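Local coordinates for protein pyridoxamine 5-phosphate-dependent dehydrase (Escherichia coli, PDB 2R0T) that removes the C3'-hydroxyl group of GDP-4-keto-6-deoxy-D-mannose by combined transamination and deoxygenation, a step in making the O-antigen sugar L-colitose, at residues Thr60-Met65 / Ser91-Pro96; Leu159-Glu164 / Met181-Ser186; Val85-Trp90 / Thr337-Lys342; Met54-Ser59 / Tyr249-Leu254. The protein carries 1 engineered substitution. All blocks are in the same frame, centred on the assembly; numbering follows the deposited sequence.

Interaction 1: residues Thr60-Met65 / Ser91-Pro96; sequences TANLLM and STTYYP. With PGU (N-({3-hydroxy-2-methyl-5-[(phosphonooxy)methyl]pyridin-4-yl}methyl)-L-glutamic acid), chain C.
With chi1 at -75° the CG of N62 stands anti to its own carbonyl carbon, and chi2 near zero turns the amide so that ND2 reaches across to T92 and T93. ND2 donates to T92 O at 3.3 Å. The N-H points almost straight at the oxygen (163°), and the acceptor lies in the amide plane of N62. Seen from T92 the geometry is different, because the donor sits well above the carbonyl plane and uses no lone pair. ND2 also closes to 3.5 Å from T93 CA. The amide is held from two further directions: OD1 bonds with T183 OG1 and ND2 with D161 OD2, which should fix its rotation. Helices 58-68 and 91-99 run side by side here, their local axes 8.6 Å apart and crossing at -25°, as helices packed against one face of the central sheet in the fold-type I aminotransferase fold. Farther along, P96 lays its ring against the backbone of L63, CB coming to 4.1 Å from L63 CA, while the L63 branch CD1 meets P96 CB at 4.2 Å. The N62 amide also borders the bound pyridoxal adduct, ND2 lying 3.9 Å from PGU N1. T93 OG1, bonded to S89 OG and D161 OD2, approaches the same N1 at 4.0 Å, and T92 OG1, paired with S59 OG, faces PGU C6.

Interaction 2: residues Leu159-Glu164 / Met181-Ser186; sequences LEDNCE and MGTFSS. With PGU (N-({3-hydroxy-2-methyl-5-[(phosphonooxy)methyl]pyridin-4-yl}methyl)-L-glutamic acid), chain C.
N162 and F184 run alongside each other: N162 CB lies over one face of the phenyl ring, and the amide, turned 83° from the ring plane, brings ND2 to 3.2 Å from F184 CE2. F43 meets F184 edge-to-face, and N162 OD1 bonds with N136 ND2. Behind this pair the strands are parallel. E160 O accepts from T183 N at 2.8 Å, and T183 O accepts from N162 N at 2.9 Å. T183 OG1, besides its bond to N62, packs 3.5 Å from D161 CA. Toward the ligand, D161 OD1 accepts from C163 N in an Asx turn, steadying the carboxylate whose OD2 sits 2.6 Å from PGU N1. C163 CB comes against one face of the pyridine, 3.3 Å from PGU C2. S185 OG, anti to its backbone nitrogen (chi1 174°), donates to phosphate oxygen O1P at 2.7 Å. An aspartate carboxylate facing the pyridine nitrogen is a hallmark of the cofactor site in fold-type I pyridoxal phosphate enzymes.

Interaction 3: residues Val85-Trp90 / Thr337-Lys342; sequences VPAVSW and TGNFLK. With PGU (N-({3-hydroxy-2-methyl-5-[(phosphonooxy)methyl]pyridin-4-yl}methyl)-L-glutamic acid), chain C.
W90 and T337 cross at about a right angle, with T337 CG2 only 3.2 Å from W90 CE3 and 3.3 Å from CZ3, at the six-membered end of the indole. One face of the same indole carries the glutamate part of the bound adduct, PGU CB lying 3.5 Å above the ring plane and offset toward the rim. W90 CB itself comes to 3.7 Å from PGU C2. A chi1 of -168° swings CG anti to the backbone nitrogen, and chi2 of -117° turns the indole face to the adduct. In the next shell, T337 OG1 donates to S89 O at 3.2 Å, its approach tilted 27° from the carbonyl plane. The one threonine gives its hydroxyl to the backbone and its methyl to the indole. F340 N then donates to A87 O at 3.0 Å, close to the C=O direction. Both methyls of V88 rest at the G338 carbonyl oxygen, CG1 at 3.7 Å. Farther out, N339 OD1 accepts from L341 N in an Asx turn, D365 OD2 takes N339 N, and the F340 ring stacks on Y94. H217 and F244 of the second subunit also meet the indole, placing the contact at the dimer interface. The two bonds tie 337-340 to the backbone just before W90, whose indole meets the ligand mostly through ring carbons, suggesting mainly van der Waals contact with the adduct.

Interaction 4: residues Met54-Ser59 / Tyr249-Leu254; sequences MVSSGS and YNVRPL. With PGU (N-({3-hydroxy-2-methyl-5-[(phosphonooxy)methyl]pyridin-4-yl}methyl)-L-glutamic acid), chain C; PGU (N-({3-hydroxy-2-methyl-5-[(phosphonooxy)methyl]pyridin-4-yl}methyl)-L-glutamic acid), chain D.
M54 lies across the ring of P253, its extended chain bringing CG to 3.3 Å from P253 CG, tighter than normal carbon contact, and SD to 3.6 Å from P253 CB. P253 CG and CD also border M54 O, which accepts from R215 NH1. Next along, V55 and V251 point the same way, V55 CG1 to V251 CG2 at 4.0 Å, and S56 N makes a weak, bent bond to V251 O. From this junction the segments diverge to two active sites. In one, G58 N donates to phosphate oxygen O1P of PGU chain C at 2.7 Å and S59 OG to its O3P at 2.7 Å, at the start of helix 58-68. In the other, N250 ND2 reaches O3P of PGU chain D at 2.9 Å, and R252 meets the ligand carboxylate at its guanidinium edge, NH1 donating to OE2 at 2.9 Å. R252 NE is salt-bridged to E196 of the second subunit. The arginine's charge is probably shared between that carboxylate and the ligand's, and the helix N-terminus probably favours the phosphate's negative charge.

Overall arrangement
Interactions 1 to 4 surround the bound adduct of chain C. Interactions 1 and 2 have centres 10 Å apart and touch directly, helix 58-68 lying against strands 157-161 and 181-185 of the mixed sheet; interaction 4 shares that helix with interaction 1. Interaction 3 starts from strand 82-86 of the same sheet, whose chain leads straight into helix 91-99. Its centre is 24 Å from that of interaction 4, and the two do not touch. Along the chain interaction 1 closes first and interaction 2 follows, both within the span bridged by 54-59 and 249-254, while interaction 3 crosses interactions 1 and 4. Distant sequence thereby converges on one cofactor pocket, and 249-254 extends to the partner subunit's ligand.

Interaction 1: residues Thr60-Met65 / Ser91-Pro96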
# COMPACT_ATOMS: atom_id res chain seq x y z
N THR A 60 -6.00 0.20 1.56
CA THR A 60 -5.60 -0.52 0.37
C THR A 60 -6.63 -1.57 -0.00
O THR A 60 -6.63 -2.02 -1.15
CB THR A 60 -4.24 -1.15 0.50
OG1 THR A 60 -4.23 -2.09 1.58
CG2 THR A 60 -3.20 -0.07 0.70
N ALA A 61 -7.51 -1.94 0.94
CA ALA A 61 -8.57 -2.91 0.65
C ALA A 61 -9.54 -2.10 -0.24
O ALA A 61 -9.96 -2.57 -1.27
CB ALA A 61 -9.27 -3.44 1.94
N ASN A 62 -9.81 -0.85 0.09
CA ASN A 62 -10.65 -0.04 -0.76
C ASN A 62 -10.01 0.19 -2.13
O ASN A 62 -10.68 0.24 -3.17
CB ASN A 62 -10.91 1.31 -0.09
CG ASN A 62 -11.91 1.19 1.05
OD1 ASN A 62 -12.48 0.13 1.24
ND2 ASN A 62 -12.14 2.27 1.80
N LEU A 63 -8.70 0.37 -2.16
CA LEU A 63 -8.04 0.62 -3.45
C LEU A 63 -8.21 -0.55 -4.41
O LEU A 63 -8.69 -0.43 -5.54
CB LEU A 63 -6.53 0.89 -3.23
CG LEU A 63 -5.72 1.34 -4.45
CD1 LEU A 63 -6.08 2.78 -4.98
CD2 LEU A 63 -4.22 1.17 -4.15
N LEU A 64 -7.81 -1.72 -3.98
CA LEU A 64 -7.97 -2.84 -4.89
C LEU A 64 -9.43 -3.15 -5.22
O LEU A 64 -9.72 -3.71 -6.26
CB LEU A 64 -7.30 -4.11 -4.35
CG LEU A 64 -5.82 -3.94 -4.00
CD1 LEU A 64 -5.12 -5.24 -3.59
CD2 LEU A 64 -5.04 -3.17 -5.00
N MET A 65 -10.35 -2.85 -4.30
CA MET A 65 -11.75 -3.14 -4.53
C MET A 65 -12.17 -2.39 -5.78
O MET A 65 -12.89 -2.94 -6.63
CB MET A 65 -12.64 -2.67 -3.37
CG MET A 65 -14.08 -3.07 -3.64
SD MET A 65 -15.12 -2.63 -2.28
CE MET A 65 -14.58 -0.86 -1.94
N SER A 91 -11.68 9.37 4.55
CA SER A 91 -11.13 9.84 3.30
C SER A 91 -10.86 8.73 2.26
O SER A 91 -11.07 8.92 1.05
CB SER A 91 -9.86 10.67 3.58
OG SER A 91 -8.78 9.88 4.07
N THR A 92 -10.26 7.63 2.72
CA THR A 92 -9.77 6.66 1.76
C THR A 92 -10.90 5.84 1.23
O THR A 92 -10.67 4.89 0.54
CB THR A 92 -8.67 5.73 2.26
OG1 THR A 92 -9.15 4.98 3.38
CG2 THR A 92 -7.40 6.48 2.62
N THR A 93 -12.14 6.18 1.56
CA THR A 93 -13.25 5.51 0.88
C THR A 93 -13.33 6.24 -0.48
O THR A 93 -13.70 5.68 -1.49
CB THR A 93 -14.55 5.93 1.57
OG1 THR A 93 -14.56 5.40 2.88
CG2 THR A 93 -15.75 5.45 0.80
N TYR A 94 -12.97 7.52 -0.51
CA TYR A 94 -13.12 8.33 -1.73
C TYR A 94 -11.93 8.40 -2.64
O TYR A 94 -12.07 8.49 -3.86
CB TYR A 94 -13.41 9.76 -1.30
CG TYR A 94 -14.57 9.83 -0.34
CD1 TYR A 94 -15.86 9.54 -0.78
CD2 TYR A 94 -14.40 10.17 0.97
CE1 TYR A 94 -16.98 9.64 0.05
CE2 TYR A 94 -15.50 10.24 1.80
CZ TYR A 94 -16.80 10.05 1.32
OH TYR A 94 -17.91 10.17 2.13
N TYR A 95 -10.75 8.45 -2.03
CA TYR A 95 -9.60 8.63 -2.88
C TYR A 95 -9.55 7.71 -4.09
O TYR A 95 -9.17 8.12 -5.20
CB TYR A 95 -8.29 8.54 -2.11
CG TYR A 95 -8.15 9.61 -1.07
CD1 TYR A 95 -7.31 9.42 0.00
CD2 TYR A 95 -8.80 10.82 -1.21
CE1 TYR A 95 -7.13 10.40 0.95
CE2 TYR A 95 -8.65 11.85 -0.24
CZ TYR A 95 -7.79 11.61 0.82
OH TYR A 95 -7.59 12.53 1.79
N PRO A 96 -9.81 6.43 -3.87
CA PRO A 96 -9.69 5.45 -4.96
C PRO A 96 -10.53 5.78 -6.22
O PRO A 96 -10.13 5.48 -7.32
CB PRO A 96 -10.05 4.12 -4.28
CG PRO A 96 -9.68 4.36 -2.80
CD PRO A 96 -9.90 5.83 -2.53
N1 PGU C . -12.86 2.99 5.52
C2 PGU C . -13.55 3.33 6.58
C2A PGU C . -15.02 3.57 6.39
C3 PGU C . -12.91 3.47 7.84
O3 PGU C . -13.58 3.81 8.96
C4 PGU C . -11.52 3.29 7.96
C4A PGU C . -10.82 3.49 9.28
C5 PGU C . -10.82 2.99 6.76
C6 PGU C . -11.53 2.82 5.58
C5A PGU C . -9.32 2.87 6.75
O4P PGU C . -8.93 1.59 7.08
P PGU C . -7.43 1.64 7.57
O1P PGU C . -7.09 0.13 7.98
O2P PGU C . -7.31 2.59 8.82
O3P PGU C . -6.51 2.26 6.47
N PGU C . -10.77 4.94 9.61
CA PGU C . -9.89 5.21 10.80
CB PGU C . -8.52 5.73 10.29
CG PGU C . -7.45 5.27 11.26
CD PGU C . -6.12 5.19 10.54
OE1 PGU C . -5.18 5.98 10.89
OE2 PGU C . -5.93 4.32 9.58
C PGU C . -10.54 6.31 11.68
O PGU C . -9.81 7.00 12.48
OXT PGU C . -11.80 6.56 11.59

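Interaction 2: residues Leu159-Glu164 / Met181-Ser186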
# COMPACT_ATOMS: atom_id res chain seq x y z
N LEU A 159 -21.32 -2.06 -3.58
CA LEU A 159 -20.03 -2.30 -2.94
C LEU A 159 -20.19 -1.86 -1.52
O LEU A 159 -21.05 -1.04 -1.26
CB LEU A 159 -19.00 -1.37 -3.58
CG LEU A 159 -18.67 -1.66 -5.03
CD1 LEU A 159 -17.57 -0.74 -5.48
CD2 LEU A 159 -18.09 -3.02 -5.12
N GLU A 160 -19.38 -2.38 -0.60
CA GLU A 160 -19.46 -1.93 0.79
C GLU A 160 -18.09 -1.62 1.36
O GLU A 160 -17.22 -2.51 1.34
CB GLU A 160 -20.00 -3.03 1.73
CG GLU A 160 -21.44 -3.52 1.46
CD GLU A 160 -21.84 -4.67 2.39
OE1 GLU A 160 -22.02 -4.40 3.61
OE2 GLU A 160 -21.89 -5.83 1.91
N ASP A 161 -17.95 -0.43 1.95
CA ASP A 161 -16.80 -0.16 2.83
C ASP A 161 -17.35 -0.53 4.25
O ASP A 161 -18.27 0.11 4.81
CB ASP A 161 -16.32 1.28 2.78
CG ASP A 161 -15.21 1.56 3.78
OD1 ASP A 161 -14.93 0.77 4.71
OD2 ASP A 161 -14.63 2.64 3.66
N ASN A 162 -16.87 -1.65 4.78
CA ASN A 162 -17.32 -2.14 6.08
C ASN A 162 -16.19 -1.98 7.07
O ASN A 162 -16.01 -2.82 7.96
CB ASN A 162 -17.70 -3.63 5.98
CG ASN A 162 -18.69 -4.01 7.00
OD1 ASN A 162 -19.67 -3.30 7.22
ND2 ASN A 162 -18.41 -5.12 7.71
N CYS A 163 -15.36 -0.96 6.89
CA CYS A 163 -14.22 -0.85 7.80
C CYS A 163 -14.52 -0.54 9.25
O CYS A 163 -13.66 -0.69 10.13
CB CYS A 163 -13.20 0.12 7.21
SG CYS A 163 -12.41 -0.68 5.77
N GLU A 164 -15.72 -0.03 9.48
CA GLU A 164 -16.22 0.33 10.84
C GLU A 164 -17.29 -0.60 11.42
O GLU A 164 -17.77 -0.37 12.53
CB GLU A 164 -16.79 1.77 10.85
CG GLU A 164 -15.80 2.79 10.34
CD GLU A 164 -16.29 4.25 10.40
OE1 GLU A 164 -17.49 4.47 10.68
OE2 GLU A 164 -15.47 5.16 10.16
N MET A 181 -18.19 -6.89 -3.51
CA MET A 181 -17.02 -6.92 -2.63
C MET A 181 -17.41 -6.11 -1.42
O MET A 181 -18.34 -5.28 -1.47
CB MET A 181 -15.77 -6.29 -3.25
CG MET A 181 -15.06 -7.24 -4.14
SD MET A 181 -13.84 -6.39 -5.13
CE MET A 181 -14.74 -5.63 -6.49
N GLY A 182 -16.72 -6.40 -0.31
CA GLY A 182 -16.97 -5.68 0.92
C GLY A 182 -15.56 -5.54 1.48
O GLY A 182 -14.82 -6.51 1.42
N THR A 183 -15.18 -4.38 2.02
CA THR A 183 -13.82 -4.28 2.63
C THR A 183 -13.86 -4.21 4.19
O THR A 183 -14.84 -3.75 4.80
CB THR A 183 -13.02 -3.08 2.04
OG1 THR A 183 -13.76 -1.89 2.29
CG2 THR A 183 -12.75 -3.23 0.54
N PHE A 184 -12.78 -4.66 4.85
CA PHE A 184 -12.67 -4.63 6.33
C PHE A 184 -11.32 -4.06 6.75
O PHE A 184 -10.31 -4.15 6.00
CB PHE A 184 -12.75 -6.03 6.97
CG PHE A 184 -14.08 -6.72 6.77
CD1 PHE A 184 -14.46 -7.20 5.52
CD2 PHE A 184 -14.96 -6.87 7.84
CE1 PHE A 184 -15.70 -7.82 5.32
CE2 PHE A 184 -16.21 -7.48 7.67
CZ PHE A 184 -16.57 -7.96 6.40
N SER A 185 -11.25 -3.64 8.01
CA SER A 185 -10.00 -3.07 8.49
C SER A 185 -9.64 -3.70 9.79
O SER A 185 -10.53 -3.80 10.63
CB SER A 185 -10.20 -1.59 8.76
OG SER A 185 -9.06 -1.03 9.36
N SER A 186 -8.38 -4.11 9.99
CA SER A 186 -7.97 -4.58 11.35
C SER A 186 -6.90 -3.67 11.99
O SER A 186 -6.02 -4.09 12.76
CB SER A 186 -7.53 -6.04 11.40
OG SER A 186 -6.77 -6.25 10.24
N1 PGU C . -12.86 2.99 5.52
C2 PGU C . -13.55 3.33 6.58
C2A PGU C . -15.02 3.57 6.39
C3 PGU C . -12.91 3.47 7.84
O3 PGU C . -13.58 3.81 8.96
C4 PGU C . -11.52 3.29 7.96
C4A PGU C . -10.82 3.49 9.28
C5 PGU C . -10.82 2.99 6.76
C6 PGU C . -11.53 2.82 5.58
C5A PGU C . -9.32 2.87 6.75
O4P PGU C . -8.93 1.59 7.08
P PGU C . -7.43 1.64 7.57
O1P PGU C . -7.09 0.13 7.98
O2P PGU C . -7.31 2.59 8.82
O3P PGU C . -6.51 2.26 6.47
N PGU C . -10.77 4.94 9.61
CA PGU C . -9.89 5.21 10.80
CB PGU C . -8.52 5.73 10.29
CG PGU C . -7.45 5.27 11.26
CD PGU C . -6.12 5.19 10.54
OE1 PGU C . -5.18 5.98 10.89
OE2 PGU C . -5.93 4.32 9.58
C PGU C . -10.54 6.31 11.68
O PGU C . -9.81 7.00 12.48
OXT PGU C . -11.80 6.56 11.59
O HOH W 1 -13.88 -3.89 9.34

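Interaction 3: residues Val85-Trp90 / Thr337-Lys342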
# COMPACT_ATOMS: atom_id res chain seq x y z
N VAL A 85 -21.85 7.78 -3.73
CA VAL A 85 -21.32 7.60 -2.37
C VAL A 85 -22.10 8.55 -1.45
O VAL A 85 -22.73 9.51 -1.91
CB VAL A 85 -19.80 8.01 -2.31
CG1 VAL A 85 -18.94 7.06 -3.16
CG2 VAL A 85 -19.61 9.41 -2.90
N PRO A 86 -22.05 8.25 -0.16
CA PRO A 86 -22.62 9.11 0.87
C PRO A 86 -21.58 10.17 1.24
O PRO A 86 -20.37 10.02 0.98
CB PRO A 86 -22.80 8.16 2.06
CG PRO A 86 -21.78 7.05 1.81
CD PRO A 86 -21.60 6.94 0.34
N ALA A 87 -22.05 11.25 1.85
CA ALA A 87 -21.18 12.38 2.19
C ALA A 87 -20.28 12.26 3.42
O ALA A 87 -19.42 13.11 3.63
CB ALA A 87 -22.00 13.60 2.32
N VAL A 88 -20.53 11.24 4.24
CA VAL A 88 -19.80 10.99 5.48
C VAL A 88 -19.13 9.62 5.47
O VAL A 88 -19.83 8.60 5.32
CB VAL A 88 -20.72 11.07 6.73
CG1 VAL A 88 -19.93 10.86 8.02
CG2 VAL A 88 -21.41 12.45 6.77
N SER A 89 -17.80 9.62 5.59
CA SER A 89 -16.99 8.39 5.64
C SER A 89 -15.55 8.85 5.81
O SER A 89 -15.30 10.05 5.77
CB SER A 89 -17.10 7.64 4.31
OG SER A 89 -16.58 6.33 4.46
N TRP A 90 -14.65 7.88 5.94
CA TRP A 90 -13.21 8.12 5.94
C TRP A 90 -12.71 8.55 4.53
O TRP A 90 -13.27 8.22 3.44
CB TRP A 90 -12.47 6.84 6.36
CG TRP A 90 -11.02 7.11 6.63
CD1 TRP A 90 -9.93 6.62 5.98
CD2 TRP A 90 -10.54 8.00 7.63
NE1 TRP A 90 -8.77 7.14 6.54
CE2 TRP A 90 -9.14 7.99 7.55
CE3 TRP A 90 -11.17 8.78 8.60
CZ2 TRP A 90 -8.36 8.78 8.37
CZ3 TRP A 90 -10.40 9.49 9.46
CH2 TRP A 90 -9.00 9.51 9.33
N THR A 337 -15.39 11.68 9.90
CA THR A 337 -14.67 12.92 9.64
C THR A 337 -15.62 14.10 9.38
O THR A 337 -15.22 15.12 8.85
CB THR A 337 -13.68 12.76 8.50
OG1 THR A 337 -14.37 12.79 7.24
CG2 THR A 337 -12.96 11.44 8.69
N GLY A 338 -16.88 13.97 9.77
CA GLY A 338 -17.84 15.06 9.54
C GLY A 338 -18.23 15.03 8.08
O GLY A 338 -18.07 14.01 7.42
N ASN A 339 -18.62 16.18 7.56
CA ASN A 339 -19.04 16.29 6.17
C ASN A 339 -17.80 16.32 5.28
O ASN A 339 -17.01 17.26 5.36
CB ASN A 339 -19.82 17.61 5.97
CG ASN A 339 -20.24 17.82 4.54
OD1 ASN A 339 -20.13 16.91 3.74
ND2 ASN A 339 -20.66 19.03 4.19
N PHE A 340 -17.62 15.32 4.43
CA PHE A 340 -16.44 15.31 3.59
C PHE A 340 -16.40 16.44 2.58
O PHE A 340 -15.35 16.93 2.15
CB PHE A 340 -16.39 13.98 2.85
CG PHE A 340 -15.05 13.69 2.26
CD1 PHE A 340 -13.97 13.41 3.09
CD2 PHE A 340 -14.82 13.84 0.92
CE1 PHE A 340 -12.70 13.21 2.61
CE2 PHE A 340 -13.54 13.66 0.41
CZ PHE A 340 -12.49 13.31 1.27
N LEU A 341 -17.58 16.91 2.25
CA LEU A 341 -17.66 17.92 1.19
C LEU A 341 -17.03 19.21 1.55
O LEU A 341 -16.83 20.09 0.74
CB LEU A 341 -19.11 18.17 0.78
CG LEU A 341 -19.65 16.94 0.01
CD1 LEU A 341 -21.15 16.95 -0.22
CD2 LEU A 341 -18.90 16.85 -1.30
N LYS A 342 -16.67 19.33 2.82
CA LYS A 342 -16.04 20.58 3.20
C LYS A 342 -14.57 20.60 2.86
O LYS A 342 -13.90 21.61 3.03
CB LYS A 342 -16.18 20.77 4.71
CG LYS A 342 -15.39 19.72 5.47
CD LYS A 342 -15.61 19.78 6.97
CE LYS A 342 -15.03 18.53 7.59
NZ LYS A 342 -14.42 18.75 8.93
N1 PGU C . -12.86 2.99 5.52
C2 PGU C . -13.55 3.33 6.58
C2A PGU C . -15.02 3.57 6.39
C3 PGU C . -12.91 3.47 7.84
O3 PGU C . -13.58 3.81 8.96
C4 PGU C . -11.52 3.29 7.96
C4A PGU C . -10.82 3.49 9.28
C5 PGU C . -10.82 2.99 6.76
C6 PGU C . -11.53 2.82 5.58
C5A PGU C . -9.32 2.87 6.75
O4P PGU C . -8.93 1.59 7.08
P PGU C . -7.43 1.64 7.57
O1P PGU C . -7.09 0.13 7.98
O2P PGU C . -7.31 2.59 8.82
O3P PGU C . -6.51 2.26 6.47
N PGU C . -10.77 4.94 9.61
CA PGU C . -9.89 5.21 10.80
CB PGU C . -8.52 5.73 10.29
CG PGU C . -7.45 5.27 11.26
CD PGU C . -6.12 5.19 10.54
OE1 PGU C . -5.18 5.98 10.89
OE2 PGU C . -5.93 4.32 9.58
C PGU C . -10.54 6.31 11.68
O PGU C . -9.81 7.00 12.48
OXT PGU C . -11.80 6.56 11.59

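Interaction 4: residues Met54-Ser59 / Tyr249-Leu254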
# COMPACT_ATOMS: atom_id res chain seq x y z
N MET A 54 -6.46 -10.89 2.20
CA MET A 54 -5.90 -9.94 3.15
C MET A 54 -4.91 -8.95 2.58
O MET A 54 -3.95 -9.36 1.90
CB MET A 54 -5.26 -10.66 4.35
CG MET A 54 -4.70 -9.71 5.43
SD MET A 54 -3.75 -10.64 6.73
CE MET A 54 -3.73 -9.42 8.16
N VAL A 55 -5.13 -7.66 2.89
CA VAL A 55 -4.16 -6.66 2.44
C VAL A 55 -3.52 -5.86 3.61
O VAL A 55 -3.81 -6.09 4.81
CB VAL A 55 -4.71 -5.69 1.34
CG1 VAL A 55 -5.15 -6.48 0.11
CG2 VAL A 55 -5.94 -4.98 1.92
N SER A 56 -2.68 -4.89 3.23
CA SER A 56 -1.96 -4.12 4.23
C SER A 56 -2.81 -3.17 5.11
O SER A 56 -2.38 -2.80 6.19
CB SER A 56 -0.76 -3.42 3.60
OG SER A 56 -1.24 -2.49 2.64
N SER A 57 -4.03 -2.82 4.71
CA SER A 57 -4.80 -1.96 5.57
C SER A 57 -6.17 -1.88 4.96
O SER A 57 -6.34 -2.32 3.84
CB SER A 57 -4.19 -0.56 5.62
OG SER A 57 -4.22 0.13 4.35
N GLY A 58 -7.14 -1.33 5.68
CA GLY A 58 -8.44 -1.17 5.04
C GLY A 58 -8.42 -0.17 3.87
O GLY A 58 -9.24 -0.23 2.95
N SER A 59 -7.47 0.75 3.84
CA SER A 59 -7.40 1.75 2.78
C SER A 59 -7.03 1.03 1.48
O SER A 59 -7.65 1.19 0.41
CB SER A 59 -6.34 2.80 3.21
OG SER A 59 -6.93 3.67 4.17
N TYR A 249 -0.10 -3.75 -7.48
CA TYR A 249 0.64 -3.10 -6.41
C TYR A 249 1.33 -4.16 -5.58
O TYR A 249 1.20 -5.36 -5.81
CB TYR A 249 -0.38 -2.43 -5.47
CG TYR A 249 -1.24 -1.35 -6.13
CD1 TYR A 249 -2.47 -1.66 -6.74
CD2 TYR A 249 -0.81 -0.02 -6.15
CE1 TYR A 249 -3.27 -0.61 -7.26
CE2 TYR A 249 -1.54 0.98 -6.72
CZ TYR A 249 -2.75 0.69 -7.30
OH TYR A 249 -3.43 1.75 -7.88
N ASN A 250 2.07 -3.72 -4.58
CA ASN A 250 2.57 -4.68 -3.59
C ASN A 250 1.93 -4.15 -2.30
O ASN A 250 2.35 -3.12 -1.78
CB ASN A 250 4.09 -4.78 -3.46
CG ASN A 250 4.49 -5.45 -2.19
OD1 ASN A 250 3.62 -5.88 -1.44
ND2 ASN A 250 5.77 -5.51 -1.90
N VAL A 251 0.79 -4.72 -1.93
CA VAL A 251 0.02 -4.38 -0.71
C VAL A 251 -0.23 -5.61 0.19
O VAL A 251 -1.24 -5.75 0.88
CB VAL A 251 -1.28 -3.58 -0.93
CG1 VAL A 251 -0.92 -2.25 -1.56
CG2 VAL A 251 -2.36 -4.33 -1.71
N ARG A 252 0.75 -6.50 0.15
CA ARG A 252 0.78 -7.73 0.92
C ARG A 252 0.85 -7.38 2.40
O ARG A 252 1.61 -6.44 2.81
CB ARG A 252 2.07 -8.54 0.60
CG ARG A 252 2.28 -8.95 -0.88
CD ARG A 252 3.54 -9.86 -1.10
NE ARG A 252 4.80 -9.16 -0.82
CZ ARG A 252 5.90 -9.22 -1.56
NH1 ARG A 252 5.91 -10.03 -2.60
NH2 ARG A 252 6.99 -8.50 -1.23
N PRO A 253 0.12 -8.17 3.20
CA PRO A 253 0.17 -8.05 4.67
C PRO A 253 1.35 -8.89 5.17
O PRO A 253 1.81 -9.82 4.48
CB PRO A 253 -1.13 -8.72 5.15
CG PRO A 253 -1.74 -9.45 3.91
CD PRO A 253 -0.83 -9.21 2.73
N LEU A 254 1.85 -8.54 6.34
CA LEU A 254 2.94 -9.31 6.93
C LEU A 254 2.41 -10.57 7.63
O LEU A 254 1.29 -10.60 8.16
CB LEU A 254 3.67 -8.43 7.93
CG LEU A 254 4.43 -7.28 7.28
CD1 LEU A 254 4.97 -6.51 8.44
CD2 LEU A 254 5.56 -7.85 6.40
N1 PGU C . -12.86 2.99 5.52
C2 PGU C . -13.55 3.33 6.58
C2A PGU C . -15.02 3.57 6.39
C3 PGU C . -12.91 3.47 7.84
O3 PGU C . -13.58 3.81 8.96
C4 PGU C . -11.52 3.29 7.96
C4A PGU C . -10.82 3.49 9.28
C5 PGU C . -10.82 2.99 6.76
C6 PGU C . -11.53 2.82 5.58
C5A PGU C . -9.32 2.87 6.75
O4P PGU C . -8.93 1.59 7.08
P PGU C . -7.43 1.64 7.57
O1P PGU C . -7.09 0.13 7.98
O2P PGU C . -7.31 2.59 8.82
O3P PGU C . -6.51 2.26 6.47
N PGU C . -10.77 4.94 9.61
CA PGU C . -9.89 5.21 10.80
CB PGU C . -8.52 5.73 10.29
CG PGU C . -7.45 5.27 11.26
CD PGU C . -6.12 5.19 10.54
OE1 PGU C . -5.18 5.98 10.89
OE2 PGU C . -5.93 4.32 9.58
C PGU C . -10.54 6.31 11.68
O PGU C . -9.81 7.00 12.48
OXT PGU C . -11.80 6.56 11.59
N1 PGU D . 11.89 -1.93 -7.75
C2 PGU D . 12.98 -2.63 -7.97
C2A PGU D . 13.97 -2.14 -8.99
C3 PGU D . 13.29 -3.80 -7.28
O3 PGU D . 14.45 -4.45 -7.53
C4 PGU D . 12.44 -4.34 -6.33
C4A PGU D . 12.85 -5.63 -5.56
C5 PGU D . 11.20 -3.58 -6.20
C6 PGU D . 10.99 -2.39 -6.89
C5A PGU D . 10.05 -3.97 -5.29
O4P PGU D . 10.15 -3.27 -4.06
P PGU D . 9.44 -4.15 -2.91
O1P PGU D . 10.08 -3.65 -1.52
O2P PGU D . 9.77 -5.72 -3.18
O3P PGU D . 7.87 -3.92 -3.00
N PGU D . 12.33 -6.81 -6.31
CA PGU D . 12.27 -7.90 -5.60
CB PGU D . 10.79 -8.25 -5.38
CG PGU D . 10.59 -8.69 -3.93
CD PGU D . 9.09 -8.76 -3.63
OE1 PGU D . 8.51 -7.77 -3.05
OE2 PGU D . 8.43 -9.80 -3.94
C PGU D . 12.90 -8.99 -6.46
O PGU D . 12.62 -10.22 -6.25
OXT PGU D . 13.65 -8.66 -7.45